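Local coordinates for oxysterol-binding protein homolog 1 (Saccharomyces cerevisiae, PDB 5H28), which transfers sterols and other lipids between membranes without vesicles, its ankyrin-repeat domain, the part in this structure, targeting it to the nucleus-vacuole junction by binding NVJ1, at residues L43-A48 with K58-H63; D100-L105 with Q134-K139; E224-V229 with I244-L249. All blocks are in the same frame, centred on the assembly; numbering follows the deposited sequence.

Contact 1: residues L43-A48 with K58-H63; sequences LMLHYA and KEIVHH
Ile60 meets three residues of the opposing helix, and both its branches share the work. Its CD1 methyl presses on the CB of Ala48 at 3.7 Å and also lies 4.2 Å from CG of Met44, touching two residues one helical turn apart. The shorter branch, CG2, faces CD1 of Leu45 at 4.3 Å. Leu45 CD1 reaches on to Val61, meeting its CG2 at 4.0 Å, the two side chains passing at a slant. Leu45 gets there because CG stands anti to the backbone N (chi1 -173°), which swings the isopropyl end toward Val61.

These residues are the facing sides of the antiparallel helix pair of an ankyrin repeat, predicted to be the first of this domain; the short axes run at 158° to each other and approach to 10.7 Å. Every touching residue is buried and the interface is purely apolar.

Further out, helices 2-15 and 18-28 lie over one flank, with Leu9 and Leu25 against Met44 and Leu21 against Ile60. On another side Leu45 packs on Pro89 of helix 89-95. Facing helix 18-28, His63 turns its ring back along its own helix, and its ND1 donates to the carbonyl O of Glu59 at 2.8 Å. That oxygen also accepts from the backbone N of His63, the two donors arriving from opposite faces of the carbonyl plane.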
ATOM      1  N   LEU A  43     -19.861   5.233   2.678  1.00  8.27           N
ATOM      2  CA  LEU A  43     -20.167   3.806   2.615  1.00  7.86           C
ATOM      3  C   LEU A  43     -20.847   3.414   1.309  1.00  7.13           C
ATOM      4  O   LEU A  43     -21.255   2.269   1.136  1.00  6.88           O
ATOM      5  CB  LEU A  43     -21.058   3.401   3.794  1.00  8.82           C
ATOM      6  CG  LEU A  43     -20.398   3.467   5.174  1.00  8.97           C
ATOM      7  CD1 LEU A  43     -21.452   3.278   6.253  1.00 11.13           C
ATOM      8  CD2 LEU A  43     -19.319   2.403   5.287  1.00  9.92           C
ATOM      9  N   MET A  44     -20.954   4.359   0.379  1.00  6.43           N
ATOM     10  CA  MET A  44     -21.611   4.073  -0.887  1.00  7.31           C
ATOM     11  C   MET A  44     -20.998   2.917  -1.669  1.00  6.87           C
ATOM     12  O   MET A  44     -21.725   2.091  -2.220  1.00  5.99           O
ATOM     13  CB  MET A  44     -21.656   5.328  -1.759  1.00  6.78           C
ATOM     14  CG  MET A  44     -22.278   5.093  -3.136  1.00  5.94           C
ATOM     15  SD  MET A  44     -22.721   6.625  -3.977  1.00 10.32           S
ATOM     16  CE  MET A  44     -21.138   7.455  -4.017  1.00  8.18           C
ATOM     17  N   LEU A  45     -19.673   2.845  -1.719  1.00  5.23           N
ATOM     18  CA  LEU A  45     -19.035   1.758  -2.450  1.00  6.23           C
ATOM     19  C   LEU A  45     -19.341   0.412  -1.788  1.00  5.48           C
ATOM     20  O   LEU A  45     -19.509  -0.593  -2.480  1.00  6.29           O
ATOM     21  CB  LEU A  45     -17.524   1.983  -2.557  1.00  7.66           C
ATOM     22  CG  LEU A  45     -16.779   0.992  -3.458  1.00  8.37           C
ATOM     23  CD1 LEU A  45     -17.421   0.957  -4.840  1.00  9.60           C
ATOM     24  CD2 LEU A  45     -15.315   1.403  -3.557  1.00  9.61           C
ATOM     25  N   HIS A  46     -19.419   0.392  -0.457  1.00  6.10           N
ATOM     26  CA  HIS A  46     -19.754  -0.841   0.253  1.00  6.25           C
ATOM     27  C   HIS A  46     -21.145  -1.285  -0.180  1.00  6.28           C
ATOM     28  O   HIS A  46     -21.365  -2.445  -0.532  1.00  6.72           O
ATOM     29  CB  HIS A  46     -19.793  -0.622   1.771  1.00  6.54           C
ATOM     30  CG  HIS A  46     -18.449  -0.594   2.427  1.00  6.61           C
ATOM     31  ND1 HIS A  46     -17.572   0.462   2.297  1.00  6.76           N
ATOM     32  CD2 HIS A  46     -17.844  -1.485   3.248  1.00  7.53           C
ATOM     33  CE1 HIS A  46     -16.488   0.220   3.012  1.00  5.85           C
ATOM     34  NE2 HIS A  46     -16.628  -0.956   3.599  1.00  6.20           N
ATOM     35  N   TYR A  47     -22.090  -0.354  -0.140  1.00  6.21           N
ATOM     36  CA  TYR A  47     -23.458  -0.677  -0.508  1.00  4.88           C
ATOM     37  C   TYR A  47     -23.592  -1.060  -1.974  1.00  5.66           C
ATOM     38  O   TYR A  47     -24.394  -1.922  -2.319  1.00  7.20           O
ATOM     39  CB  TYR A  47     -24.390   0.494  -0.173  1.00  6.19           C
ATOM     40  CG  TYR A  47     -24.476   0.778   1.312  1.00  8.20           C
ATOM     41  CD1 TYR A  47     -24.679  -0.254   2.225  1.00  8.60           C
ATOM     42  CD2 TYR A  47     -24.347   2.075   1.804  1.00 10.73           C
ATOM     43  CE1 TYR A  47     -24.750  -0.006   3.593  1.00  9.59           C
ATOM     44  CE2 TYR A  47     -24.416   2.335   3.176  1.00 10.48           C
ATOM     45  CZ  TYR A  47     -24.617   1.289   4.060  1.00 10.49           C
ATOM     46  OH  TYR A  47     -24.681   1.531   5.415  1.00 13.55           O
ATOM     47  N   ALA A  48     -22.803  -0.430  -2.837  1.00  5.41           N
ATOM     48  CA  ALA A  48     -22.864  -0.744  -4.257  1.00  5.63           C
ATOM     49  C   ALA A  48     -22.363  -2.160  -4.496  1.00  5.52           C
ATOM     50  O   ALA A  48     -22.927  -2.893  -5.304  1.00  5.90           O
ATOM     51  CB  ALA A  48     -22.036   0.246  -5.051  1.00  6.31           C
ATOM     52  N   LYS A  58     -18.341   0.278 -11.422  1.00  6.73           N
ATOM     53  CA  LYS A  58     -17.247   0.846 -12.188  1.00  8.31           C
ATOM     54  C   LYS A  58     -17.358   2.362 -12.311  1.00  7.09           C
ATOM     55  O   LYS A  58     -16.366   3.074 -12.159  1.00  6.83           O
ATOM     56  CB  LYS A  58     -17.186   0.241 -13.586  1.00 10.85           C
ATOM     57  CG  LYS A  58     -16.075   0.838 -14.402  1.00 17.49           C
ATOM     58  CD  LYS A  58     -16.105   0.419 -15.842  1.00 18.97           C
ATOM     59  CE  LYS A  58     -15.150   1.276 -16.648  1.00 20.04           C
ATOM     60  NZ  LYS A  58     -15.258   1.046 -18.089  1.00 13.23           N
ATOM     61  N   GLU A  59     -18.557   2.856 -12.601  1.00  7.02           N
ATOM     62  CA  GLU A  59     -18.756   4.294 -12.740  1.00  5.88           C
ATOM     63  C   GLU A  59     -18.463   5.024 -11.433  1.00  6.81           C
ATOM     64  O   GLU A  59     -17.876   6.101 -11.440  1.00  7.41           O
ATOM     65  CB  GLU A  59     -20.186   4.609 -13.184  1.00  7.62           C
ATOM     66  CG  GLU A  59     -20.556   4.112 -14.578  1.00  8.80           C
ATOM     67  CD  GLU A  59     -19.666   4.670 -15.671  1.00 11.72           C
ATOM     68  OE1 GLU A  59     -19.284   5.855 -15.597  1.00 13.59           O
ATOM     69  OE2 GLU A  59     -19.365   3.919 -16.620  1.00 13.60           O
ATOM     70  N   ILE A  60     -18.875   4.441 -10.311  1.00  6.64           N
ATOM     71  CA  ILE A  60     -18.627   5.059  -9.014  1.00  5.98           C
ATOM     72  C   ILE A  60     -17.125   5.211  -8.785  1.00  6.13           C
ATOM     73  O   ILE A  60     -16.646   6.276  -8.402  1.00  7.11           O
ATOM     74  CB  ILE A  60     -19.228   4.203  -7.874  1.00  4.99           C
ATOM     75  CG1 ILE A  60     -20.754   4.313  -7.889  1.00  7.47           C
ATOM     76  CG2 ILE A  60     -18.676   4.657  -6.527  1.00  6.05           C
ATOM     77  CD1 ILE A  60     -21.438   3.369  -6.917  1.00  8.43           C
ATOM     78  N   VAL A  61     -16.381   4.142  -9.041  1.00  6.29           N
ATOM     79  CA  VAL A  61     -14.940   4.164  -8.845  1.00  6.50           C
ATOM     80  C   VAL A  61     -14.210   5.105  -9.801  1.00  8.42           C
ATOM     81  O   VAL A  61     -13.357   5.885  -9.378  1.00  7.96           O
ATOM     82  CB  VAL A  61     -14.348   2.739  -8.963  1.00  6.46           C
ATOM     83  CG1 VAL A  61     -12.830   2.798  -8.980  1.00  8.04           C
ATOM     84  CG2 VAL A  61     -14.823   1.886  -7.790  1.00  7.21           C
ATOM     85  N   HIS A  62     -14.546   5.048 -11.084  1.00  9.33           N
ATOM     86  CA  HIS A  62     -13.877   5.906 -12.052  1.00  9.85           C
ATOM     87  C   HIS A  62     -14.232   7.379 -11.917  1.00 11.02           C
ATOM     88  O   HIS A  62     -13.433   8.246 -12.275  1.00 12.88           O
ATOM     89  CB  HIS A  62     -14.162   5.420 -13.473  1.00 11.93           C
ATOM     90  CG  HIS A  62     -13.456   4.146 -13.821  1.00 12.68           C
ATOM     91  ND1 HIS A  62     -12.091   3.996 -13.705  1.00 16.79           N
ATOM     92  CD2 HIS A  62     -13.924   2.966 -14.284  1.00 13.59           C
ATOM     93  CE1 HIS A  62     -11.750   2.775 -14.079  1.00 16.17           C
ATOM     94  NE2 HIS A  62     -12.844   2.130 -14.435  1.00 16.06           N
ATOM     95  N   HIS A  63     -15.415   7.667 -11.387  1.00  9.43           N
ATOM     96  CA  HIS A  63     -15.850   9.050 -11.212  1.00  9.56           C
ATOM     97  C   HIS A  63     -15.373   9.723  -9.933  1.00 10.52           C
ATOM     98  O   HIS A  63     -14.930  10.871  -9.959  1.00 13.12           O
ATOM     99  CB  HIS A  63     -17.380   9.154 -11.203  1.00 10.78           C
ATOM    100  CG  HIS A  63     -18.002   9.244 -12.561  1.00 12.00           C
ATOM    101  ND1 HIS A  63     -18.140   8.154 -13.393  1.00 12.47           N
ATOM    102  CD2 HIS A  63     -18.528  10.297 -13.230  1.00 13.71           C
ATOM    103  CE1 HIS A  63     -18.724   8.531 -14.516  1.00 13.71           C
ATOM    104  NE2 HIS A  63     -18.971   9.827 -14.442  1.00 13.26           N
TER

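Contact 2: residues D100-L105 with Q134-K139; sequences DIVAFL and QMMQVK
Val102 and Ala103 face Met135, Met136 and Lys139 across two helices that run almost parallel: the short axes make an angle of 10° and come within 10.4 Å of each other. The backbones are closest where the CA atoms of Ala103 and Met136 stand 7.4 Å apart. Segment 100-105 belongs to helix 99-106, in the predicted second ankyrin repeat, while 134-139 lies near the start of the long helix 130-156, so this contact joins the repeat to that helix.

One methyl of Val102, CG1, does much of the touching. Val102 CG1 sits 3.5 Å from CG of Met136, tighter than an ordinary van der Waals contact, and 3.7 Å from CE of Met135. The Met136 side chain passes at about a right angle, with its SD 3.7 Å from Val102 CG1, whereas Met135 crosses at a slant. Met135 leaves its helix with CG anti to the backbone N (chi1 173°), then bends at both following torsions, which lays its CE methyl against both Val102 and Ala103, 4.1 Å from CB of the latter. Lys139 supplies the outer border: its CE lies 3.8 Å from CB of Ala103, and a last bend at chi4 turns NZ aside toward Asp107, with which it makes a weak, long ion pair.

Behind Val102 the packing continues onto Leu90 and Ala93 of helix 89-95, and Met136 rests on Ala123, Cys127 and Leu106. The chemistry is therefore that of methyls and thioethers, fitted by shape, with the aliphatic part of a lysine at the margin; its ammonium group can stay near a carboxylate while its carbons cover the alanine.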
ATOM      1  N   ASP A 100     -15.930 -10.758 -10.127  1.00  7.55           N
ATOM      2  CA  ASP A 100     -15.612  -9.700 -11.070  1.00  7.82           C
ATOM      3  C   ASP A 100     -15.308  -8.385 -10.358  1.00  7.82           C
ATOM      4  O   ASP A 100     -14.437  -7.633 -10.789  1.00  8.18           O
ATOM      5  CB  ASP A 100     -16.738  -9.542 -12.107  1.00  9.62           C
ATOM      6  CG  ASP A 100     -18.104  -9.302 -11.486  1.00  9.62           C
ATOM      7  OD1 ASP A 100     -18.318  -9.631 -10.298  1.00  8.38           O
ATOM      8  OD2 ASP A 100     -18.985  -8.795 -12.211  1.00 10.63           O
ATOM      9  N   ILE A 101     -15.999  -8.119  -9.253  1.00  7.32           N
ATOM     10  CA  ILE A 101     -15.759  -6.894  -8.492  1.00  7.80           C
ATOM     11  C   ILE A 101     -14.404  -7.012  -7.799  1.00  6.60           C
ATOM     12  O   ILE A 101     -13.642  -6.046  -7.720  1.00  6.32           O
ATOM     13  CB  ILE A 101     -16.838  -6.670  -7.414  1.00  6.74           C
ATOM     14  CG1 ILE A 101     -18.215  -6.555  -8.060  1.00  9.97           C
ATOM     15  CG2 ILE A 101     -16.532  -5.411  -6.620  1.00  7.99           C
ATOM     16  CD1 ILE A 101     -19.297  -6.292  -7.046  1.00 14.02           C
ATOM     17  N   VAL A 102     -14.114  -8.202  -7.281  1.00  6.26           N
ATOM     18  CA  VAL A 102     -12.842  -8.446  -6.621  1.00  6.71           C
ATOM     19  C   VAL A 102     -11.693  -8.186  -7.596  1.00  6.52           C
ATOM     20  O   VAL A 102     -10.747  -7.472  -7.271  1.00  6.17           O
ATOM     21  CB  VAL A 102     -12.753  -9.905  -6.107  1.00  5.34           C
ATOM     22  CG1 VAL A 102     -11.342 -10.218  -5.631  1.00  7.61           C
ATOM     23  CG2 VAL A 102     -13.737 -10.115  -4.964  1.00  7.96           C
ATOM     24  N   ALA A 103     -11.777  -8.761  -8.793  1.00  6.79           N
ATOM     25  CA  ALA A 103     -10.727  -8.579  -9.783  1.00  7.51           C
ATOM     26  C   ALA A 103     -10.581  -7.116 -10.186  1.00  7.52           C
ATOM     27  O   ALA A 103      -9.464  -6.615 -10.337  1.00  7.62           O
ATOM     28  CB  ALA A 103     -11.011  -9.436 -11.009  1.00  6.98           C
ATOM     29  N   PHE A 104     -11.709  -6.431 -10.353  1.00  6.75           N
ATOM     30  CA  PHE A 104     -11.695  -5.022 -10.729  1.00  6.33           C
ATOM     31  C   PHE A 104     -11.007  -4.196  -9.650  1.00  6.65           C
ATOM     32  O   PHE A 104     -10.126  -3.392  -9.938  1.00  7.18           O
ATOM     33  CB  PHE A 104     -13.126  -4.517 -10.938  1.00  8.31           C
ATOM     34  CG  PHE A 104     -13.230  -3.026 -11.095  1.00  9.03           C
ATOM     35  CD1 PHE A 104     -12.687  -2.384 -12.203  1.00 11.34           C
ATOM     36  CD2 PHE A 104     -13.876  -2.259 -10.128  1.00 10.12           C
ATOM     37  CE1 PHE A 104     -12.786  -1.002 -12.348  1.00 10.69           C
ATOM     38  CE2 PHE A 104     -13.979  -0.872 -10.265  1.00 10.26           C
ATOM     39  CZ  PHE A 104     -13.433  -0.245 -11.377  1.00 11.61           C
ATOM     40  N   LEU A 105     -11.403  -4.398  -8.400  1.00  6.83           N
ATOM     41  CA  LEU A 105     -10.795  -3.648  -7.313  1.00  6.63           C
ATOM     42  C   LEU A 105      -9.290  -3.910  -7.206  1.00  6.96           C
ATOM     43  O   LEU A 105      -8.507  -2.982  -6.985  1.00  6.39           O
ATOM     44  CB  LEU A 105     -11.489  -3.984  -5.989  1.00  6.47           C
ATOM     45  CG  LEU A 105     -12.937  -3.508  -5.832  1.00  6.66           C
ATOM     46  CD1 LEU A 105     -13.512  -4.064  -4.534  1.00  6.89           C
ATOM     47  CD2 LEU A 105     -12.998  -1.983  -5.847  1.00  9.89           C
ATOM     48  N   GLN A 134      -8.184 -18.106  -4.918  1.00  7.93           N
ATOM     49  CA  GLN A 134      -7.018 -18.432  -5.728  1.00  8.73           C
ATOM     50  C   GLN A 134      -6.668 -17.278  -6.663  1.00  8.65           C
ATOM     51  O   GLN A 134      -5.497 -16.927  -6.821  1.00  9.45           O
ATOM     52  CB  GLN A 134      -7.277 -19.716  -6.526  1.00 11.59           C
ATOM     53  CG  GLN A 134      -6.157 -20.094  -7.475  1.00 18.39           C
ATOM     54  CD  GLN A 134      -6.326 -19.487  -8.852  1.00 19.18           C
ATOM     55  OE1 GLN A 134      -5.394 -19.473  -9.654  1.00 24.31           O
ATOM     56  NE2 GLN A 134      -7.527 -18.993  -9.142  1.00 24.20           N
ATOM     57  N   MET A 135      -7.688 -16.681  -7.269  1.00  7.87           N
ATOM     58  CA  MET A 135      -7.488 -15.557  -8.174  1.00  6.67           C
ATOM     59  C   MET A 135      -6.867 -14.379  -7.423  1.00  8.47           C
ATOM     60  O   MET A 135      -5.993 -13.685  -7.947  1.00  8.01           O
ATOM     61  CB  MET A 135      -8.827 -15.161  -8.804  1.00  8.17           C
ATOM     62  CG  MET A 135      -8.797 -13.897  -9.647  1.00 10.37           C
ATOM     63  SD  MET A 135      -9.194 -12.421  -8.693  1.00 14.70           S
ATOM     64  CE  MET A 135     -10.944 -12.656  -8.417  1.00 11.64           C
ATOM     65  N   MET A 136      -7.306 -14.159  -6.189  1.00  7.52           N
ATOM     66  CA  MET A 136      -6.765 -13.064  -5.390  1.00  6.71           C
ATOM     67  C   MET A 136      -5.307 -13.329  -5.044  1.00  7.86           C
ATOM     68  O   MET A 136      -4.486 -12.410  -5.031  1.00  7.84           O
ATOM     69  CB  MET A 136      -7.581 -12.892  -4.108  1.00  5.39           C
ATOM     70  CG  MET A 136      -9.017 -12.450  -4.362  1.00  4.29           C
ATOM     71  SD  MET A 136      -9.945 -12.247  -2.823  1.00  6.59           S
ATOM     72  CE  MET A 136      -9.281 -10.699  -2.223  1.00  7.64           C
ATOM     73  N   GLN A 137      -4.992 -14.593  -4.770  1.00  8.34           N
ATOM     74  CA  GLN A 137      -3.634 -14.992  -4.421  1.00  9.53           C
ATOM     75  C   GLN A 137      -2.698 -14.790  -5.604  1.00  9.97           C
ATOM     76  O   GLN A 137      -1.588 -14.279  -5.448  1.00 11.16           O
ATOM     77  CB  GLN A 137      -3.618 -16.464  -3.998  1.00 13.27           C
ATOM     78  CG  GLN A 137      -2.246 -16.991  -3.613  1.00 19.92           C
ATOM     79  CD  GLN A 137      -1.698 -16.331  -2.367  1.00 25.30           C
ATOM     80  OE1 GLN A 137      -2.294 -16.416  -1.291  1.00 29.54           O
ATOM     81  NE2 GLN A 137      -0.556 -15.666  -2.503  1.00 28.52           N
ATOM     82  N   VAL A 138      -3.148 -15.192  -6.786  1.00 10.40           N
ATOM     83  CA  VAL A 138      -2.340 -15.049  -7.986  1.00 11.69           C
ATOM     84  C   VAL A 138      -2.147 -13.576  -8.330  1.00 10.47           C
ATOM     85  O   VAL A 138      -1.041 -13.160  -8.676  1.00  9.18           O
ATOM     86  CB  VAL A 138      -2.977 -15.794  -9.180  1.00 13.36           C
ATOM     87  CG1 VAL A 138      -2.166 -15.554 -10.445  1.00 13.40           C
ATOM     88  CG2 VAL A 138      -3.037 -17.286  -8.877  1.00 15.48           C
ATOM     89  N   LYS A 139      -3.208 -12.779  -8.226  1.00  9.19           N
ATOM     90  CA  LYS A 139      -3.084 -11.356  -8.526  1.00  9.52           C
ATOM     91  C   LYS A 139      -2.125 -10.690  -7.546  1.00  8.42           C
ATOM     92  O   LYS A 139      -1.320  -9.840  -7.928  1.00  8.73           O
ATOM     93  CB  LYS A 139      -4.451 -10.668  -8.483  1.00 11.73           C
ATOM     94  CG  LYS A 139      -5.268 -10.867  -9.751  1.00 14.68           C
ATOM     95  CD  LYS A 139      -6.561 -10.079  -9.698  1.00 16.97           C
ATOM     96  CE  LYS A 139      -7.270 -10.085 -11.040  1.00 18.58           C
ATOM     97  NZ  LYS A 139      -6.461  -9.400 -12.094  1.00 20.87           N
TER

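Contact 3: residues E224-V229 with I244-L249; sequences ELVRKV and IELKKL
Val226 and Leu246 slide past one another in opposite directions, the CG2 methyl of the valine lying alongside the branch point of the leucine: 4.0 Å to CG and 4.1 Å to CD2. Leu246 points its branch here by holding CG anti to the backbone N (chi1 -167°). The other valine methyl, CG1 of Val226, faces the root of Lys247, 4.3 Å from its CB.

Beyond that root, Lys247 runs out fully extended toward the Val229 end of segment 224-229. Its NZ ends 3.8 Å from the carbonyl O of Val229, too far for a hydrogen bond but near enough for a probable weak electrostatic attraction. Val229 itself turns CG1 toward CG1 of Ile244 at a loose 4.5 Å, although the CB of Ile244 is directed away from the loop.

The contact lays the irregular chain 224-229, whose first two residues belong to a 3-10 segment, along helix 241-256, the last helix of the chain, next to helices 189-196 and 199-207 of the predicted third ankyrin repeat. An inverse gamma turn centred on Lys228, with a weak bond from Val229 N to Arg227 O, bends the loop and brings Val229 to the helix.

Val194 of helix 189-196 touches both Val226 and Leu246, joining the pair to the repeat, and Cys202 also packs on Leu246. On the same helix as Leu246, Glu245 makes a salt bridge with Arg203.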
ATOM      1  N   GLU A 224      29.292  -5.699   8.224  1.00 10.33           N
ATOM      2  CA  GLU A 224      30.344  -6.630   7.840  1.00 10.89           C
ATOM      3  C   GLU A 224      30.711  -6.497   6.365  1.00 11.22           C
ATOM      4  O   GLU A 224      31.646  -7.138   5.892  1.00 11.75           O
ATOM      5  CB  GLU A 224      29.907  -8.063   8.157  1.00 12.38           C
ATOM      6  CG  GLU A 224      29.494  -8.249   9.609  1.00 13.93           C
ATOM      7  CD  GLU A 224      28.995  -9.650   9.908  1.00 14.55           C
ATOM      8  OE1 GLU A 224      28.167 -10.167   9.128  1.00 12.44           O
ATOM      9  OE2 GLU A 224      29.422 -10.227  10.932  1.00 16.47           O
ATOM     10  N   LEU A 225      29.978  -5.653   5.645  1.00 10.67           N
ATOM     11  CA  LEU A 225      30.231  -5.437   4.224  1.00 11.94           C
ATOM     12  C   LEU A 225      31.012  -4.149   3.977  1.00 11.87           C
ATOM     13  O   LEU A 225      31.291  -3.780   2.832  1.00 12.42           O
ATOM     14  CB  LEU A 225      28.906  -5.424   3.460  1.00 12.67           C
ATOM     15  CG  LEU A 225      28.150  -6.757   3.526  1.00 13.01           C
ATOM     16  CD1 LEU A 225      26.805  -6.625   2.825  1.00 15.47           C
ATOM     17  CD2 LEU A 225      28.986  -7.857   2.879  1.00 15.34           C
ATOM     18  N   VAL A 226      31.350  -3.460   5.061  1.00 12.06           N
ATOM     19  CA  VAL A 226      32.138  -2.238   4.977  1.00 12.97           C
ATOM     20  C   VAL A 226      33.589  -2.688   4.816  1.00 14.66           C
ATOM     21  O   VAL A 226      33.968  -3.744   5.331  1.00 13.97           O
ATOM     22  CB  VAL A 226      32.016  -1.402   6.275  1.00 12.34           C
ATOM     23  CG1 VAL A 226      32.957  -0.208   6.224  1.00 14.94           C
ATOM     24  CG2 VAL A 226      30.585  -0.928   6.459  1.00 12.30           C
ATOM     25  N   ARG A 227      34.389  -1.911   4.090  1.00 15.40           N
ATOM     26  CA  ARG A 227      35.797  -2.251   3.905  1.00 18.22           C
ATOM     27  C   ARG A 227      36.443  -2.423   5.273  1.00 18.91           C
ATOM     28  O   ARG A 227      36.176  -1.652   6.193  1.00 17.99           O
ATOM     29  CB  ARG A 227      36.542  -1.146   3.153  1.00 19.97           C
ATOM     30  CG  ARG A 227      36.273  -1.064   1.664  1.00 23.19           C
ATOM     31  CD  ARG A 227      37.351  -0.212   1.005  1.00 24.53           C
ATOM     32  NE  ARG A 227      38.663  -0.855   1.081  1.00 25.88           N
ATOM     33  CZ  ARG A 227      39.824  -0.226   0.922  1.00 26.96           C
ATOM     34  NH1 ARG A 227      39.849   1.078   0.679  1.00 26.98           N
ATOM     35  NH2 ARG A 227      40.962  -0.902   0.998  1.00 27.29           N
ATOM     36  N   LYS A 228      37.294  -3.434   5.403  1.00 19.90           N
ATOM     37  CA  LYS A 228      37.966  -3.694   6.668  1.00 23.75           C
ATOM     38  C   LYS A 228      39.045  -2.650   6.938  1.00 26.28           C
ATOM     39  O   LYS A 228      40.203  -2.841   6.568  1.00 28.47           O
ATOM     40  CB  LYS A 228      38.604  -5.086   6.651  1.00 24.58           C
ATOM     41  CG  LYS A 228      37.653  -6.226   6.310  1.00 27.14           C
ATOM     42  CD  LYS A 228      36.491  -6.318   7.288  1.00 28.51           C
ATOM     43  CE  LYS A 228      35.736  -7.629   7.114  1.00 29.32           C
ATOM     44  NZ  LYS A 228      35.327  -7.861   5.702  1.00 31.26           N
ATOM     45  N   VAL A 229      38.669  -1.546   7.576  1.00 27.08           N
ATOM     46  CA  VAL A 229      39.638  -0.501   7.883  1.00 29.43           C
ATOM     47  C   VAL A 229      39.718  -0.260   9.391  1.00 29.20           C
ATOM     48  O   VAL A 229      38.742  -0.464  10.115  1.00 29.66           O
ATOM     49  CB  VAL A 229      39.294   0.815   7.154  1.00 30.03           C
ATOM     50  CG1 VAL A 229      38.153   1.533   7.856  1.00 30.63           C
ATOM     51  CG2 VAL A 229      40.529   1.683   7.071  1.00 31.58           C
ATOM     52  N   ILE A 244      35.007   5.077   6.581  1.00  9.30           N
ATOM     53  CA  ILE A 244      34.882   5.460   7.977  1.00  9.33           C
ATOM     54  C   ILE A 244      33.477   6.012   8.213  1.00  9.83           C
ATOM     55  O   ILE A 244      32.833   5.683   9.210  1.00 10.90           O
ATOM     56  CB  ILE A 244      35.937   6.526   8.359  1.00  8.30           C
ATOM     57  CG1 ILE A 244      37.334   5.900   8.320  1.00  8.62           C
ATOM     58  CG2 ILE A 244      35.642   7.081   9.744  1.00 10.18           C
ATOM     59  CD1 ILE A 244      38.460   6.888   8.543  1.00 10.52           C
ATOM     60  N   GLU A 245      33.002   6.844   7.290  1.00  9.67           N
ATOM     61  CA  GLU A 245      31.670   7.432   7.400  1.00 10.86           C
ATOM     62  C   GLU A 245      30.616   6.330   7.429  1.00 11.53           C
ATOM     63  O   GLU A 245      29.687   6.356   8.237  1.00 12.30           O
ATOM     64  CB  GLU A 245      31.398   8.359   6.209  1.00 12.48           C
ATOM     65  CG  GLU A 245      30.111   9.172   6.338  1.00 14.53           C
ATOM     66  CD  GLU A 245      29.767   9.967   5.085  1.00 16.39           C
ATOM     67  OE1 GLU A 245      30.690  10.339   4.332  1.00 19.04           O
ATOM     68  OE2 GLU A 245      28.568  10.234   4.865  1.00 18.11           O
ATOM     69  N   LEU A 246      30.776   5.356   6.542  1.00 11.51           N
ATOM     70  CA  LEU A 246      29.844   4.244   6.439  1.00 11.05           C
ATOM     71  C   LEU A 246      29.831   3.399   7.716  1.00 11.30           C
ATOM     72  O   LEU A 246      28.769   2.987   8.191  1.00 11.76           O
ATOM     73  CB  LEU A 246      30.215   3.385   5.229  1.00 13.79           C
ATOM     74  CG  LEU A 246      29.192   2.356   4.756  1.00 16.28           C
ATOM     75  CD1 LEU A 246      27.847   3.029   4.534  1.00 16.74           C
ATOM     76  CD2 LEU A 246      29.684   1.709   3.470  1.00 17.75           C
ATOM     77  N   LYS A 247      31.011   3.140   8.267  1.00 10.34           N
ATOM     78  CA  LYS A 247      31.118   2.356   9.493  1.00 10.59           C
ATOM     79  C   LYS A 247      30.435   3.102  10.634  1.00 12.18           C
ATOM     80  O   LYS A 247      29.662   2.517  11.396  1.00 12.15           O
ATOM     81  CB  LYS A 247      32.592   2.111   9.834  1.00 12.98           C
ATOM     82  CG  LYS A 247      32.817   1.268  11.079  1.00 17.82           C
ATOM     83  CD  LYS A 247      34.297   1.000  11.297  1.00 22.38           C
ATOM     84  CE  LYS A 247      34.531   0.105  12.504  1.00 25.48           C
ATOM     85  NZ  LYS A 247      35.978  -0.193  12.707  1.00 27.31           N
ATOM     86  N   LYS A 248      30.716   4.397  10.744  1.00 12.67           N
ATOM     87  CA  LYS A 248      30.120   5.223  11.788  1.00 13.79           C
ATOM     88  C   LYS A 248      28.599   5.271  11.658  1.00 12.97           C
ATOM     89  O   LYS A 248      27.884   5.216  12.659  1.00 12.66           O
ATOM     90  CB  LYS A 248      30.694   6.641  11.726  1.00 16.49           C
ATOM     91  CG  LYS A 248      32.157   6.728  12.127  1.00 21.39           C
ATOM     92  CD  LYS A 248      32.329   6.382  13.599  1.00 25.36           C
ATOM     93  CE  LYS A 248      33.791   6.352  14.004  1.00 27.31           C
ATOM     94  NZ  LYS A 248      34.539   5.271  13.305  1.00 30.66           N
ATOM     95  N   LEU A 249      28.113   5.377  10.425  1.00 11.86           N
ATOM     96  CA  LEU A 249      26.676   5.423  10.165  1.00 12.01           C
ATOM     97  C   LEU A 249      25.988   4.149  10.642  1.00 11.39           C
ATOM     98  O   LEU A 249      24.976   4.194  11.340  1.00 11.97           O
ATOM     99  CB  LEU A 249      26.412   5.604   8.667  1.00 11.60           C
ATOM    100  CG  LEU A 249      24.967   5.369   8.211  1.00 11.14           C
ATOM    101  CD1 LEU A 249      24.050   6.414   8.826  1.00 14.57           C
ATOM    102  CD2 LEU A 249      24.895   5.424   6.694  1.00 11.93           C
TER

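Overall arrangement
The three contacts follow one another along the chain. Contacts 1 and 2 are neighbours, their centres about 17 Å apart, and they touch through Phe104: its CE2 lies 3.8 Å from CG2 of Val61, and its CE1 lies 3.8 Å from NE2 of His62. The apolar packing passes from the first predicted repeat to the second and on to helix 130-156. Contact 3 is remote, on the other side of the chain's centre, with about 46 Å between its centre and that of contact 2 and about 53 Å to that of contact 1. It packs against helices of the third predicted repeat. No contact borders a lipid pocket: the sterol-binding domain is absent from this chain.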